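Local coordinates for thermostable carboxypeptidase 1 (Pyrococcus furiosus, PDB 1KA2), which removes amino acids one at a time from the C-terminus of peptides as a cobalt-dependent M32 metallocarboxypeptidase of broad specificity, at residues I425-H436 / E483-W493. Sequence-based numbering, arbitrary orientation.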
loop_
_atom_site.group_PDB
_atom_site.type_symbol
_atom_site.label_atom_id
_atom_site.label_comp_id
_atom_site.label_asym_id
_atom_site.label_seq_id
_atom_site.Cartn_x
_atom_site.Cartn_y
_atom_site.Cartn_z
ATOM N N ILE A 425 -31.498 -4.882 -1.195
ATOM C CA ILE A 425 -31.423 -6.089 -0.374
ATOM C C ILE A 425 -30.806 -5.758 0.981
ATOM O O ILE A 425 -31.277 -6.227 2.022
ATOM C CB ILE A 425 -30.570 -7.179 -1.042
ATOM C CG1 ILE A 425 -31.280 -7.683 -2.300
ATOM C CG2 ILE A 425 -30.290 -8.305 -0.046
ATOM C CD1 ILE A 425 -30.537 -8.799 -3.016
ATOM N N GLY A 426 -29.729 -4.972 0.959
ATOM C CA GLY A 426 -29.081 -4.577 2.197
ATOM C C GLY A 426 -29.981 -3.740 3.084
ATOM O O GLY A 426 -30.060 -3.974 4.290
ATOM N N THR A 427 -30.656 -2.750 2.500
ATOM C CA THR A 427 -31.554 -1.896 3.291
ATOM C C THR A 427 -32.633 -2.789 3.911
ATOM O O THR A 427 -32.872 -2.751 5.119
ATOM C CB THR A 427 -32.268 -0.826 2.417
ATOM O OG1 THR A 427 -33.190 -1.479 1.532
ATOM C CG2 THR A 427 -31.251 -0.042 1.582
ATOM N N LEU A 428 -33.274 -3.602 3.074
ATOM C CA LEU A 428 -34.329 -4.503 3.540
ATOM C C LEU A 428 -33.810 -5.410 4.646
ATOM O O LEU A 428 -34.360 -5.448 5.752
ATOM C CB LEU A 428 -34.854 -5.365 2.391
ATOM C CG LEU A 428 -35.384 -4.643 1.141
ATOM C CD1 LEU A 428 -36.219 -5.614 0.329
ATOM C CD2 LEU A 428 -36.218 -3.426 1.517
ATOM N N LEU A 429 -32.753 -6.153 4.342
ATOM C CA LEU A 429 -32.176 -7.046 5.325
ATOM C C LEU A 429 -31.795 -6.375 6.649
ATOM O O LEU A 429 -31.790 -7.038 7.694
ATOM C CB LEU A 429 -30.938 -7.735 4.751
ATOM C CG LEU A 429 -31.174 -9.035 3.998
ATOM C CD1 LEU A 429 -32.025 -8.747 2.784
ATOM C CD2 LEU A 429 -29.846 -9.656 3.594
ATOM N N SER A 430 -31.447 -5.087 6.618
ATOM C CA SER A 430 -31.042 -4.398 7.854
ATOM C C SER A 430 -32.224 -4.271 8.812
ATOM O O SER A 430 -32.059 -4.292 10.043
ATOM C CB SER A 430 -30.452 -2.999 7.580
ATOM O OG SER A 430 -31.441 -2.054 7.195
ATOM N N ALA A 431 -33.413 -4.146 8.227
ATOM C CA ALA A 431 -34.650 -4.030 8.993
ATOM C C ALA A 431 -34.969 -5.382 9.626
ATOM O O ALA A 431 -35.178 -5.478 10.830
ATOM C CB ALA A 431 -35.792 -3.601 8.080
ATOM N N GLN A 432 -34.979 -6.423 8.802
ATOM C CA GLN A 432 -35.274 -7.776 9.261
ATOM C C GLN A 432 -34.354 -8.178 10.415
ATOM O O GLN A 432 -34.806 -8.686 11.437
ATOM C CB GLN A 432 -35.124 -8.755 8.088
ATOM C CG GLN A 432 -35.921 -10.056 8.229
ATOM C CD GLN A 432 -35.930 -10.885 6.948
ATOM O OE1 GLN A 432 -35.785 -10.348 5.846
ATOM N NE2 GLN A 432 -36.122 -12.195 7.086
ATOM N N LEU A 433 -33.058 -7.949 10.240
ATOM C CA LEU A 433 -32.090 -8.282 11.270
ATOM C C LEU A 433 -32.369 -7.540 12.559
ATOM O O LEU A 433 -32.144 -8.070 13.644
ATOM C CB LEU A 433 -30.665 -7.968 10.789
ATOM C CG LEU A 433 -30.162 -8.896 9.680
ATOM C CD1 LEU A 433 -28.731 -8.541 9.257
ATOM C CD2 LEU A 433 -30.252 -10.331 10.196
ATOM N N TYR A 434 -32.841 -6.302 12.440
ATOM C CA TYR A 434 -33.140 -5.488 13.616
ATOM C C TYR A 434 -34.170 -6.147 14.523
ATOM O O TYR A 434 -33.996 -6.183 15.743
ATOM C CB TYR A 434 -33.653 -4.099 13.211
ATOM C CG TYR A 434 -34.367 -3.380 14.337
ATOM C CD1 TYR A 434 -33.689 -3.024 15.513
ATOM C CD2 TYR A 434 -35.736 -3.102 14.256
ATOM C CE1 TYR A 434 -34.362 -2.410 16.583
ATOM C CE2 TYR A 434 -36.415 -2.495 15.312
ATOM C CZ TYR A 434 -35.725 -2.150 16.471
ATOM O OH TYR A 434 -36.402 -1.536 17.499
ATOM N N TYR A 435 -35.244 -6.660 13.928
ATOM C CA TYR A 435 -36.303 -7.304 14.702
ATOM C C TYR A 435 -35.871 -8.636 15.291
ATOM O O TYR A 435 -36.335 -9.022 16.358
ATOM C CB TYR A 435 -37.565 -7.468 13.849
ATOM C CG TYR A 435 -38.252 -6.139 13.600
ATOM C CD1 TYR A 435 -38.363 -5.613 12.315
ATOM C CD2 TYR A 435 -38.717 -5.371 14.666
ATOM C CE1 TYR A 435 -38.915 -4.347 12.096
ATOM C CE2 TYR A 435 -39.269 -4.103 14.459
ATOM C CZ TYR A 435 -39.359 -3.595 13.173
ATOM O OH TYR A 435 -39.851 -2.320 12.977
ATOM N N HIS A 436 -34.974 -9.334 14.606
ATOM C CA HIS A 436 -34.489 -10.601 15.118
ATOM C C HIS A 436 -33.555 -10.380 16.306
ATOM O O HIS A 436 -33.528 -11.185 17.242
ATOM C CB HIS A 436 -33.785 -11.375 14.009
ATOM C CG HIS A 436 -34.732 -12.058 13.073
ATOM N ND1 HIS A 436 -35.356 -13.247 13.385
ATOM C CD2 HIS A 436 -35.207 -11.690 11.859
ATOM C CE1 HIS A 436 -36.177 -13.580 12.406
ATOM N NE2 HIS A 436 -36.107 -12.653 11.468
ATOM N N GLU A 483 -35.433 -17.929 8.336
ATOM C CA GLU A 483 -36.285 -17.516 7.233
ATOM C C GLU A 483 -35.501 -16.879 6.099
ATOM O O GLU A 483 -34.267 -16.822 6.123
ATOM C CB GLU A 483 -37.383 -16.556 7.725
ATOM C CG GLU A 483 -36.906 -15.489 8.705
ATOM C CD GLU A 483 -38.001 -14.513 9.092
ATOM O OE1 GLU A 483 -39.129 -14.955 9.386
ATOM O OE2 GLU A 483 -37.735 -13.298 9.115
ATOM N N ASP A 484 -36.238 -16.418 5.097
ATOM C CA ASP A 484 -35.657 -15.778 3.930
ATOM C C ASP A 484 -35.929 -14.281 4.009
ATOM O O ASP A 484 -36.680 -13.822 4.870
ATOM C CB ASP A 484 -36.290 -16.355 2.663
ATOM C CG ASP A 484 -35.980 -17.822 2.475
ATOM O OD1 ASP A 484 -34.921 -18.140 1.899
ATOM O OD2 ASP A 484 -36.792 -18.659 2.917
ATOM N N MET A 485 -35.310 -13.522 3.114
ATOM C CA MET A 485 -35.514 -12.086 3.091
ATOM C C MET A 485 -37.004 -11.824 2.895
ATOM O O MET A 485 -37.679 -12.553 2.168
ATOM C CB MET A 485 -34.713 -11.453 1.941
ATOM C CG MET A 485 -34.939 -9.956 1.780
ATOM S SD MET A 485 -33.948 -9.209 0.471
ATOM C CE MET A 485 -35.080 -9.236 -0.897
ATOM N N ASP A 486 -37.511 -10.797 3.563
ATOM C CA ASP A 486 -38.913 -10.414 3.447
ATOM C C ASP A 486 -39.028 -8.908 3.602
ATOM O O ASP A 486 -38.868 -8.363 4.696
ATOM C CB ASP A 486 -39.767 -11.112 4.506
ATOM C CG ASP A 486 -41.177 -10.543 4.582
ATOM O OD1 ASP A 486 -41.821 -10.364 3.524
ATOM O OD2 ASP A 486 -41.645 -10.277 5.707
ATOM N N ALA A 487 -39.300 -8.242 2.490
ATOM C CA ALA A 487 -39.422 -6.795 2.463
ATOM C C ALA A 487 -40.319 -6.222 3.551
ATOM O O ALA A 487 -40.135 -5.080 3.966
ATOM C CB ALA A 487 -39.925 -6.359 1.102
ATOM N N GLU A 488 -41.288 -7.010 4.011
ATOM C CA GLU A 488 -42.233 -6.563 5.040
ATOM C C GLU A 488 -41.617 -5.873 6.256
ATOM O O GLU A 488 -42.189 -4.909 6.773
ATOM C CB GLU A 488 -43.095 -7.738 5.516
ATOM C CG GLU A 488 -44.161 -8.189 4.524
ATOM C CD GLU A 488 -45.137 -7.079 4.181
ATOM O OE1 GLU A 488 -45.496 -6.304 5.098
ATOM O OE2 GLU A 488 -45.548 -6.987 3.002
ATOM N N TYR A 489 -40.464 -6.362 6.714
ATOM C CA TYR A 489 -39.801 -5.773 7.879
ATOM C C TYR A 489 -39.395 -4.327 7.672
ATOM O O TYR A 489 -39.564 -3.490 8.564
ATOM C CB TYR A 489 -38.570 -6.583 8.272
ATOM C CG TYR A 489 -38.903 -7.906 8.908
ATOM C CD1 TYR A 489 -38.963 -9.070 8.148
ATOM C CD2 TYR A 489 -39.175 -7.995 10.271
ATOM C CE1 TYR A 489 -39.280 -10.289 8.732
ATOM C CE2 TYR A 489 -39.501 -9.208 10.862
ATOM C CZ TYR A 489 -39.548 -10.348 10.086
ATOM O OH TYR A 489 -39.847 -11.552 10.665
ATOM N N PHE A 490 -38.850 -4.032 6.498
ATOM C CA PHE A 490 -38.432 -2.671 6.193
ATOM C C PHE A 490 -39.630 -1.727 6.280
ATOM O O PHE A 490 -39.506 -0.593 6.740
ATOM C CB PHE A 490 -37.818 -2.597 4.788
ATOM C CG PHE A 490 -37.265 -1.240 4.438
ATOM C CD1 PHE A 490 -36.101 -0.769 5.044
ATOM C CD2 PHE A 490 -37.920 -0.424 3.518
ATOM C CE1 PHE A 490 -35.596 0.498 4.737
ATOM C CE2 PHE A 490 -37.428 0.843 3.206
ATOM C CZ PHE A 490 -36.260 1.306 3.818
ATOM N N VAL A 491 -40.792 -2.197 5.835
ATOM C CA VAL A 491 -42.005 -1.380 5.874
ATOM C C VAL A 491 -42.439 -1.069 7.311
ATOM O O VAL A 491 -42.808 0.064 7.626
ATOM C CB VAL A 491 -43.167 -2.075 5.128
ATOM C CG1 VAL A 491 -44.418 -1.205 5.195
ATOM C CG2 VAL A 491 -42.776 -2.324 3.671
ATOM N N ARG A 492 -42.390 -2.071 8.186
ATOM C CA ARG A 492 -42.767 -1.859 9.576
ATOM C C ARG A 492 -41.761 -0.918 10.211
ATOM O O ARG A 492 -42.141 0.057 10.861
ATOM C CB ARG A 492 -42.779 -3.170 10.355
ATOM C CG ARG A 492 -43.370 -3.016 11.751
ATOM C CD ARG A 492 -42.979 -4.160 12.675
ATOM N NE ARG A 492 -43.034 -5.456 12.005
ATOM C CZ ARG A 492 -42.917 -6.625 12.626
ATOM N NH1 ARG A 492 -42.742 -6.662 13.944
ATOM N NH2 ARG A 492 -42.969 -7.757 11.927
ATOM N N TRP A 493 -40.472 -1.211 10.028
ATOM C CA TRP A 493 -39.422 -0.356 10.583
ATOM C C TRP A 493 -39.757 1.106 10.258
ATOM O O TRP A 493 -39.844 1.948 11.149
ATOM C CB TRP A 493 -38.044 -0.727 9.994
ATOM C CG TRP A 493 -36.901 0.163 10.493
ATOM C CD1 TRP A 493 -36.434 0.253 11.774
ATOM C CD2 TRP A 493 -36.141 1.112 9.723
ATOM N NE1 TRP A 493 -35.440 1.201 11.855
ATOM C CE2 TRP A 493 -35.238 1.744 10.612
ATOM C CE3 TRP A 493 -36.138 1.492 8.371
ATOM C CZ2 TRP A 493 -34.341 2.733 10.195
ATOM C CZ3 TRP A 493 -35.248 2.475 7.956
ATOM C CH2 TRP A 493 -34.362 3.085 8.868
HETATM O O HOH W 1 -37.357 -5.954 5.172
#
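Tyr-489 is the knob of this helix pair: its side chain enters a hole on helix 421-440 formed by Ala-431, Gln-432, Tyr-435 and His-436. One ring face lies along the aliphatic part of Gln-432, whose amide plane is nearly parallel to the ring (7°), while Tyr-435 meets it rim to rim. Beside the knob the surface is low, and the small Ala-431 lets the backbones close in: its CB is 3.4 Å from Phe-490 CA, and the axes of 425-436 and 488-493 approach to 7.5 Å, crossing at 73°.

Gln-432 grips the loop before the second helix. With CG anti to the backbone N and the chain extended, NE2 donates to Asp-484 O (2.8 Å, 165°) and to Glu-483 OE2 (2.8 Å), while OE1 accepts from Asp-486 N at 2.9 Å. His-436 NE2 reaches the same Glu-483 oxygen at 2.9 Å, from the opposite face of the carboxylate.

At one end, the Arg-492 guanidinium lies flat on the Tyr-435 ring, CZ 4.5 Å from its centroid, a cation-pi stack. At the other, the two methyl branches of Leu-428 fill separate hollows, CD2 against Phe-490 CB (3.7 Å) and CD1 against Ala-487 CB and Met-485 CE. A water that accepts from Phe-490 N lies within hydrogen-bonding distance of Leu-428 O and so bridges the segments.

Helix 169-192 packs against Met-485, Ala-487 and Phe-490, and helix 473-481 against Leu-429 and His-436. Leu-429 and Tyr-434 also touch helix 295-309, which carries the metal ligand Glu-299, so the pair backs onto one of the helices that supply metal ligands.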